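Local coordinates for protein caltubin, EF-hand (Lymnaea stagnalis, PDB 6VAN) that binds calcium through EF-hand loops, which hold strontium ions in this crystal, at residues 31-36 with 84-89; 24-29 with 47-52; 98-103 with 121-126. One frame throughout, in Å; residues are numbered along the deposited sequence. Where two conformers were deposited one is given.

Interaction 1 of 3, residues 31-36 with 84-89. With SR (strontium ion), chain E.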
# COMPACT_ATOMS: atom_id res chain seq x y z
N ASN A 31 -8.26 8.98 4.18
CA ASN A 31 -9.48 8.25 3.73
C ASN A 31 -9.06 7.05 2.88
O ASN A 31 -9.71 6.00 3.00
CB ASN A 31 -10.44 9.22 3.06
CG ASN A 31 -11.24 10.00 4.08
OD1 ASN A 31 -10.99 9.90 5.29
ND2 ASN A 31 -12.22 10.77 3.62
N TYR A 32 -7.99 7.18 2.11
CA TYR A 32 -7.38 6.08 1.34
C TYR A 32 -6.91 4.96 2.29
O TYR A 32 -7.41 3.82 2.21
CB TYR A 32 -6.25 6.62 0.46
CG TYR A 32 -5.37 5.56 -0.11
CD1 TYR A 32 -5.87 4.67 -1.05
CD2 TYR A 32 -4.05 5.42 0.29
CE1 TYR A 32 -5.06 3.69 -1.60
CE2 TYR A 32 -3.23 4.44 -0.25
CZ TYR A 32 -3.75 3.57 -1.18
OH TYR A 32 -2.97 2.59 -1.72
N ILE A 33 -6.00 5.27 3.20
CA ILE A 33 -5.41 4.24 4.11
C ILE A 33 -6.49 3.71 5.05
O ILE A 33 -6.42 2.52 5.41
CB ILE A 33 -4.18 4.78 4.85
CG1 ILE A 33 -3.06 5.16 3.87
CG2 ILE A 33 -3.70 3.78 5.90
CD1 ILE A 33 -1.87 5.80 4.51
N ARG A 34 -7.47 4.53 5.44
CA ARG A 34 -8.51 4.12 6.41
C ARG A 34 -9.35 2.96 5.87
O ARG A 34 -9.87 2.21 6.72
CB ARG A 34 -9.45 5.28 6.74
CG ARG A 34 -9.09 6.01 8.02
CD ARG A 34 -10.13 7.06 8.37
NE ARG A 34 -9.92 7.64 9.70
CZ ARG A 34 -10.52 8.72 10.17
NH1 ARG A 34 -11.40 9.38 9.42
NH2 ARG A 34 -10.24 9.16 11.39
N ARG A 35 -9.48 2.83 4.55
CA ARG A 35 -10.20 1.71 3.92
C ARG A 35 -9.67 0.39 4.51
O ARG A 35 -10.49 -0.46 4.82
CB ARG A 35 -10.06 1.74 2.40
CG ARG A 35 -10.92 2.80 1.71
CD ARG A 35 -10.44 3.20 0.32
NE ARG A 35 -10.06 2.08 -0.56
CZ ARG A 35 -8.80 1.69 -0.82
NH1 ARG A 35 -7.76 2.30 -0.28
NH2 ARG A 35 -8.59 0.67 -1.64
N PHE A 36 -8.36 0.27 4.71
CA PHE A 36 -7.71 -1.03 5.07
C PHE A 36 -6.94 -0.97 6.39
O PHE A 36 -6.59 -2.04 6.90
CB PHE A 36 -6.83 -1.52 3.92
CG PHE A 36 -5.78 -0.57 3.41
CD1 PHE A 36 -6.05 0.31 2.36
CD2 PHE A 36 -4.49 -0.61 3.90
CE1 PHE A 36 -5.06 1.13 1.84
CE2 PHE A 36 -3.51 0.22 3.37
CZ PHE A 36 -3.80 1.11 2.37
N PHE A 84 4.06 -3.22 4.54
CA PHE A 84 4.02 -4.20 5.64
C PHE A 84 3.31 -3.57 6.85
O PHE A 84 2.35 -4.13 7.40
CB PHE A 84 5.44 -4.64 5.99
CG PHE A 84 5.51 -5.69 7.07
CD1 PHE A 84 5.27 -7.02 6.79
CD2 PHE A 84 5.81 -5.33 8.39
CE1 PHE A 84 5.35 -7.98 7.79
CE2 PHE A 84 5.88 -6.30 9.38
CZ PHE A 84 5.64 -7.62 9.08
N LYS A 85 3.78 -2.39 7.27
CA LYS A 85 3.24 -1.70 8.46
C LYS A 85 1.77 -1.36 8.24
O LYS A 85 0.98 -1.46 9.20
CB LYS A 85 4.08 -0.49 8.81
CG LYS A 85 5.46 -0.90 9.30
CD LYS A 85 6.19 0.17 10.02
CE LYS A 85 6.56 1.33 9.13
NZ LYS A 85 7.36 2.31 9.91
N LEU A 86 1.39 -0.95 7.05
CA LEU A 86 -0.04 -0.59 6.79
C LEU A 86 -0.93 -1.83 6.85
O LEU A 86 -2.12 -1.68 7.12
CB LEU A 86 -0.14 0.14 5.46
CG LEU A 86 0.48 1.53 5.44
CD1 LEU A 86 0.31 2.17 4.09
CD2 LEU A 86 -0.09 2.42 6.54
N GLN A 87 -0.40 -3.02 6.56
CA GLN A 87 -1.17 -4.29 6.62
C GLN A 87 -1.12 -4.91 8.01
O GLN A 87 -1.90 -5.82 8.28
CB GLN A 87 -0.66 -5.24 5.55
CG GLN A 87 -1.04 -4.78 4.15
CD GLN A 87 -0.41 -5.61 3.08
OE1 GLN A 87 -1.05 -6.40 2.40
NE2 GLN A 87 0.89 -5.41 2.91
N ASP A 88 -0.22 -4.42 8.86
CA ASP A 88 -0.04 -4.93 10.24
C ASP A 88 -1.05 -4.22 11.12
O ASP A 88 -0.69 -3.25 11.82
CB ASP A 88 1.40 -4.75 10.68
CG ASP A 88 1.65 -5.24 12.08
OD1 ASP A 88 0.74 -5.91 12.66
OD2 ASP A 88 2.72 -4.90 12.60
N THR A 89 -2.30 -4.64 11.04
CA THR A 89 -3.43 -3.87 11.61
C THR A 89 -3.23 -3.64 13.12
O THR A 89 -3.59 -2.56 13.60
CB THR A 89 -4.75 -4.55 11.29
OG1 THR A 89 -4.66 -4.99 9.92
CG2 THR A 89 -5.91 -3.62 11.50
SR SR E . -0.29 -8.06 13.03
O HOH W 1 -4.37 -2.83 8.35
O HOH W 2 -1.02 -10.12 14.15
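Leu86 meets Ile33 and Phe36 where the exiting helix of the first EF-hand, 26-34, lies against the entering helix of the third, 77-87. This is a seam between the N-terminal and C-terminal halves of the molecule, and its tight part is entirely apolar. The CD2 methyl of Leu86 sits 3.9 Å from the CG2 branch of Ile33, the two side chains crossing at about a right angle. Nearer its backbone, Leu86 presents CB to the rim of the Phe36 ring, 4.0 Å from CE2 and close to the ring plane. Phe36, three residues after Ile33, has its CG between the backbone N and the carbonyl carbon (chi1 54°), which folds the ring back so that Ile33 O lies 3.7 Å above the ring plane, over its centre. Val103 and Ala106 of helix 97-106 also touch the ring.

The loose side is wetter and polar. One water gives hydrogen bonds to Phe36 O and Leu86 O, each at 2.8 Å, and accepts a third from Thr89 OG1 at 2.7 Å, so it ties the two backbones together where Thr89 is exposed. Two residues beyond Leu86 the metal loop begins: Asp88 leaves helical geometry and turns OD1 to a strontium ion at 2.4 Å, a site completed by Asn90, Asp92, Phe94, Glu99 and a water. Lys37 NZ adds a further polar tie, to Lys85 O and Asp88 O. Between these segments the direct touch is apolar, so it fixes fit rather than direction, with a bridging water as a polar link.

Interaction 2 of 3, residues 24-29 with 47-52. With SR (strontium ion), chain C.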
# COMPACT_ATOMS: atom_id res chain seq x y z
N SER A 24 -3.13 14.97 -3.73
CA SER A 24 -3.68 14.16 -2.63
C SER A 24 -3.19 14.79 -1.33
O SER A 24 -1.99 14.71 -1.01
CB SER A 24 -3.34 12.71 -2.74
OG SER A 24 -4.16 11.94 -1.87
N THR A 25 -4.11 15.54 -0.69
CA THR A 25 -3.89 16.22 0.60
C THR A 25 -4.14 15.21 1.72
O THR A 25 -4.64 14.10 1.45
CB THR A 25 -4.79 17.45 0.74
OG1 THR A 25 -6.15 17.03 0.71
CG2 THR A 25 -4.56 18.47 -0.35
N PHE A 26 -3.81 15.62 2.94
CA PHE A 26 -3.81 14.78 4.17
C PHE A 26 -5.08 13.93 4.28
O PHE A 26 -4.98 12.69 4.37
CB PHE A 26 -3.69 15.67 5.41
CG PHE A 26 -3.51 14.87 6.66
CD1 PHE A 26 -2.25 14.44 7.04
CD2 PHE A 26 -4.60 14.51 7.43
CE1 PHE A 26 -2.09 13.67 8.18
CE2 PHE A 26 -4.44 13.74 8.57
CZ PHE A 26 -3.18 13.32 8.94
N ASP A 27 -6.25 14.56 4.31
CA ASP A 27 -7.55 13.87 4.57
C ASP A 27 -7.85 12.89 3.44
O ASP A 27 -8.55 11.90 3.68
CB ASP A 27 -8.68 14.89 4.77
CG ASP A 27 -8.64 15.52 6.15
OD1 ASP A 27 -8.68 14.76 7.16
OD2 ASP A 27 -8.54 16.77 6.22
N GLU A 28 -7.31 13.13 2.25
CA GLU A 28 -7.52 12.25 1.08
C GLU A 28 -6.66 11.00 1.24
O GLU A 28 -7.21 9.89 1.04
CB GLU A 28 -7.14 12.99 -0.18
CG GLU A 28 -7.88 14.30 -0.31
CD GLU A 28 -7.47 15.04 -1.56
OE1 GLU A 28 -6.63 16.00 -1.44
OE2 GLU A 28 -7.95 14.66 -2.61
N VAL A 29 -5.41 11.18 1.65
CA VAL A 29 -4.48 10.03 1.87
C VAL A 29 -5.04 9.25 3.06
O VAL A 29 -5.08 8.03 3.00
CB VAL A 29 -3.02 10.48 2.08
CG1 VAL A 29 -2.11 9.31 2.43
CG2 VAL A 29 -2.50 11.21 0.84
N ALA A 47 3.93 10.42 7.19
CA ALA A 47 5.20 9.77 6.77
C ALA A 47 5.06 9.20 5.34
O ALA A 47 6.06 9.20 4.58
CB ALA A 47 5.55 8.67 7.73
N PHE A 48 3.87 8.66 5.05
CA PHE A 48 3.49 8.15 3.71
C PHE A 48 3.63 9.30 2.69
O PHE A 48 4.29 9.12 1.64
CB PHE A 48 2.07 7.61 3.75
CG PHE A 48 1.64 6.92 2.49
CD1 PHE A 48 1.08 7.64 1.44
CD2 PHE A 48 1.80 5.55 2.33
CE1 PHE A 48 0.69 7.01 0.27
CE2 PHE A 48 1.40 4.92 1.16
CZ PHE A 48 0.84 5.66 0.14
N ILE A 49 3.06 10.45 3.03
CA ILE A 49 3.13 11.65 2.17
C ILE A 49 4.61 12.08 2.04
O ILE A 49 5.05 12.34 0.91
CB ILE A 49 2.18 12.77 2.68
CG1 ILE A 49 0.71 12.37 2.53
CG2 ILE A 49 2.50 14.10 1.97
CD1 ILE A 49 -0.31 13.31 3.17
N SER A 50 5.37 12.12 3.14
CA SER A 50 6.77 12.65 3.18
C SER A 50 7.71 11.86 2.26
O SER A 50 8.57 12.47 1.64
CB SER A 50 7.31 12.73 4.60
OG SER A 50 8.71 12.98 4.59
N ARG A 51 7.56 10.53 2.17
CA ARG A 51 8.46 9.72 1.31
C ARG A 51 8.27 10.11 -0.17
O ARG A 51 9.22 9.89 -0.97
CB ARG A 51 8.25 8.21 1.52
CG ARG A 51 9.13 7.63 2.62
CD ARG A 51 8.70 6.25 3.06
NE ARG A 51 8.27 5.47 1.93
CZ ARG A 51 9.07 4.94 1.01
NH1 ARG A 51 8.55 4.24 0.02
NH2 ARG A 51 10.38 5.09 1.09
N ARG A 52 7.08 10.63 -0.52
CA ARG A 52 6.69 10.95 -1.92
C ARG A 52 6.81 12.46 -2.20
O ARG A 52 6.84 12.83 -3.37
CB ARG A 52 5.28 10.42 -2.12
CG ARG A 52 5.22 8.90 -2.10
CD ARG A 52 3.82 8.39 -1.90
NE ARG A 52 3.80 6.94 -1.93
CZ ARG A 52 4.14 6.14 -0.93
NH1 ARG A 52 4.49 6.62 0.25
NH2 ARG A 52 4.11 4.83 -1.11
SR SR C . -7.22 16.74 -3.90
O HOH W 3 -6.34 19.03 -2.89
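Glu28 OE1 is held by a metal and by a backbone N-H: it binds a strontium ion at 2.6 Å and accepts a hydrogen bond from Thr25 N at 2.7 Å, nearly straight at 164° but arriving from above the carboxylate plane. Thr25 OG1 comes still closer, too close to read with confidence. This is the end of the first EF-hand loop, where Glu28 chelates the ion with both oxygens and Gln23, Asp17 and Asp21 help complete the site; Thr25 holds the N-cap position of helix 26-34.

On the inward face of that helix Val29 fits against helix 42-52 of the partner EF-hand. Its CG1 methyl, anti to the backbone N (chi1 175°), points at the Phe48 ring and comes to 3.7 Å from CD1. The other branch, CG2, lies 3.8 Å from Ile49 CG1 and equally near Ile49 CD1. Ile49 CD1 also reaches Phe26, 3.9 Å from its CA. With an alanine in place of Val29, both gamma methyls would go, and the Phe48 ring and the tip of Ile49 would probably face a gap and be freer to turn.

Phe48 is also steadied by Arg52, whose guanidinium lies on one face of the ring, NH1 3.4 Å above its centre, while the same NH1 donates to Phe48 O at 2.9 Å, with that oxygen in the guanidinium plane.

Interaction 3 of 3, residues 98-103 with 121-126. With SR (strontium ion), chain E; SR (strontium ion), chain F.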
# COMPACT_ATOMS: atom_id res chain seq x y z
N ALA A 98 -5.19 -13.59 8.33
CA ALA A 98 -6.49 -12.90 8.48
C ALA A 98 -6.34 -11.40 8.22
O ALA A 98 -7.23 -10.81 7.57
CB ALA A 98 -7.08 -13.14 9.83
N GLU A 99 -5.28 -10.77 8.70
CA GLU A 99 -5.05 -9.33 8.44
C GLU A 99 -4.92 -9.09 6.93
O GLU A 99 -5.52 -8.11 6.42
CB GLU A 99 -3.78 -8.82 9.13
CG GLU A 99 -3.95 -8.64 10.63
CD GLU A 99 -2.65 -8.34 11.36
OE1 GLU A 99 -1.57 -8.88 10.99
OE2 GLU A 99 -2.70 -7.58 12.37
N LEU A 100 -4.16 -9.94 6.22
CA LEU A 100 -3.93 -9.76 4.78
C LEU A 100 -5.24 -9.95 4.01
O LEU A 100 -5.46 -9.20 3.04
CB LEU A 100 -2.86 -10.73 4.32
CG LEU A 100 -1.45 -10.45 4.85
CD1 LEU A 100 -0.57 -11.67 4.63
CD2 LEU A 100 -0.87 -9.21 4.18
N VAL A 101 -6.07 -10.89 4.42
CA VAL A 101 -7.36 -11.16 3.73
C VAL A 101 -8.29 -9.97 3.96
O VAL A 101 -8.89 -9.49 2.99
CB VAL A 101 -7.99 -12.47 4.22
CG1 VAL A 101 -9.42 -12.59 3.76
CG2 VAL A 101 -7.17 -13.67 3.80
N LYS A 102 -8.36 -9.47 5.18
CA LYS A 102 -9.22 -8.30 5.45
C LYS A 102 -8.77 -7.12 4.61
O LYS A 102 -9.63 -6.39 4.08
CB LYS A 102 -9.24 -7.94 6.93
CG LYS A 102 -10.27 -6.89 7.31
N VAL A 103 -7.48 -6.89 4.48
CA VAL A 103 -6.98 -5.77 3.67
C VAL A 103 -7.39 -6.00 2.21
O VAL A 103 -7.84 -5.03 1.53
CB VAL A 103 -5.46 -5.59 3.82
CG1 VAL A 103 -4.90 -4.71 2.72
CG2 VAL A 103 -5.09 -5.08 5.20
N TYR A 121 -0.34 -17.07 -2.92
CA TYR A 121 0.86 -16.24 -3.17
C TYR A 121 1.48 -15.76 -1.85
O TYR A 121 2.69 -15.90 -1.66
CB TYR A 121 0.47 -15.09 -4.10
CG TYR A 121 1.48 -13.98 -4.30
CD1 TYR A 121 2.83 -14.22 -4.49
CD2 TYR A 121 1.03 -12.67 -4.38
CE1 TYR A 121 3.72 -13.17 -4.71
CE2 TYR A 121 1.90 -11.62 -4.61
CZ TYR A 121 3.25 -11.86 -4.76
OH TYR A 121 4.07 -10.80 -5.00
N TYR A 122 0.71 -15.13 -0.98
CA TYR A 122 1.34 -14.51 0.22
C TYR A 122 1.90 -15.57 1.16
O TYR A 122 3.05 -15.43 1.63
CB TYR A 122 0.39 -13.56 0.92
CG TYR A 122 0.06 -12.30 0.16
CD1 TYR A 122 0.67 -11.97 -1.04
CD2 TYR A 122 -0.89 -11.44 0.66
CE1 TYR A 122 0.35 -10.81 -1.71
CE2 TYR A 122 -1.21 -10.27 0.00
CZ TYR A 122 -0.58 -9.95 -1.17
OH TYR A 122 -0.84 -8.76 -1.82
N MSE A 123 1.14 -16.63 1.43
CA MSE A 123 1.58 -17.65 2.38
C MSE A 123 2.70 -18.51 1.78
O MSE A 123 3.38 -19.21 2.52
CB MSE A 123 0.43 -18.53 2.85
CG MSE A 123 -0.50 -17.85 3.83
SE MSE A 123 0.38 -17.07 5.43
CE MSE A 123 0.33 -15.10 5.21
N SER A 124 2.94 -18.42 0.48
CA SER A 124 4.08 -19.13 -0.11
C SER A 124 5.39 -18.61 0.52
O SER A 124 6.43 -19.34 0.45
CB SER A 124 4.13 -19.03 -1.62
OG SER A 124 4.56 -17.77 -2.07
N ALA A 125 5.39 -17.40 1.10
CA ALA A 125 6.55 -16.78 1.79
C ALA A 125 6.58 -17.12 3.28
O ALA A 125 7.54 -16.70 3.96
CB ALA A 125 6.54 -15.29 1.56
N ASP A 126 5.64 -17.88 3.80
CA ASP A 126 5.56 -18.22 5.23
C ASP A 126 6.49 -19.41 5.49
O ASP A 126 6.02 -20.59 5.48
CB ASP A 126 4.13 -18.53 5.67
CG ASP A 126 3.98 -18.84 7.14
OD1 ASP A 126 4.94 -18.59 7.87
OD2 ASP A 126 2.90 -19.27 7.53
SR SR E . -0.29 -8.06 13.03
SR SR F . 6.15 -16.95 9.31
O HOH W 2 -1.02 -10.12 14.15
O HOH W 4 6.54 -15.66 11.44
O HOH W 5 8.72 -16.50 10.49
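Leu100 carries the apolar contact, projecting from the exiting helix of the third EF-hand, 97-106, toward Tyr122 and Met123, beside helix 111-122 of the fourth. In this C-terminal EF-hand pair its CD1 methyl serves two partners. It lies 4.0 Å from Tyr122 CD2, meeting the ring at a slant, and CD2 of the leucine follows slightly farther from the same ring atom. The second partner is Met123, modelled as selenomethionine in two conformers. In the one described, its CE methyl comes to 3.6 Å from Leu100 CD1, a contact less certain for resting on one conformer. There the chain of Met123 bends at chi2 (-54°) and again at chi3, which brings CE round to the leucine although its CB does not aim that way. Val118 backs Leu100 from the same helix as Tyr122.

Metal bonds are made beside this packing, at Glu99 and at Asp126. Glu99, next to Leu100, grips one strontium ion with OE1 and OE2, both at 2.5 Å, a bidentate hold at the close of the third loop. Asp126 opens the fourth loop, binding a second strontium through OD1 at 2.5 Å; Asn128, Asp130, Lys132 and Glu137 share that ion.

Among the hydrogen bonds, Asp126 OD2 takes one from Gly131 N. Ser124, two residues before Asp126, turns its hydroxyl back along the chain, and OG donates to Tyr121 O at 2.7 Å.

Overall arrangement
Interaction 2 joins the exiting helix 26-34 of the first EF-hand to helix 42-52 of the second; interaction 3 does the same for helices 97-106 and 111-122 of the third and fourth. Interaction 1 lies between them, pairing helix 26-34 with helix 77-87 and so tying the two halves together. Its centre is 13 Å from that of interaction 2 and 14 Å from that of interaction 3, which themselves stand 25 Å apart on opposite sides of the chain's centre. Interactions 1 and 2 alternate along the chain and meet where Phe48 packs on Leu86 and Ile33; interaction 3 follows both. Interactions 1 and 3 share a strontium ion, so the third loop's site may couple them.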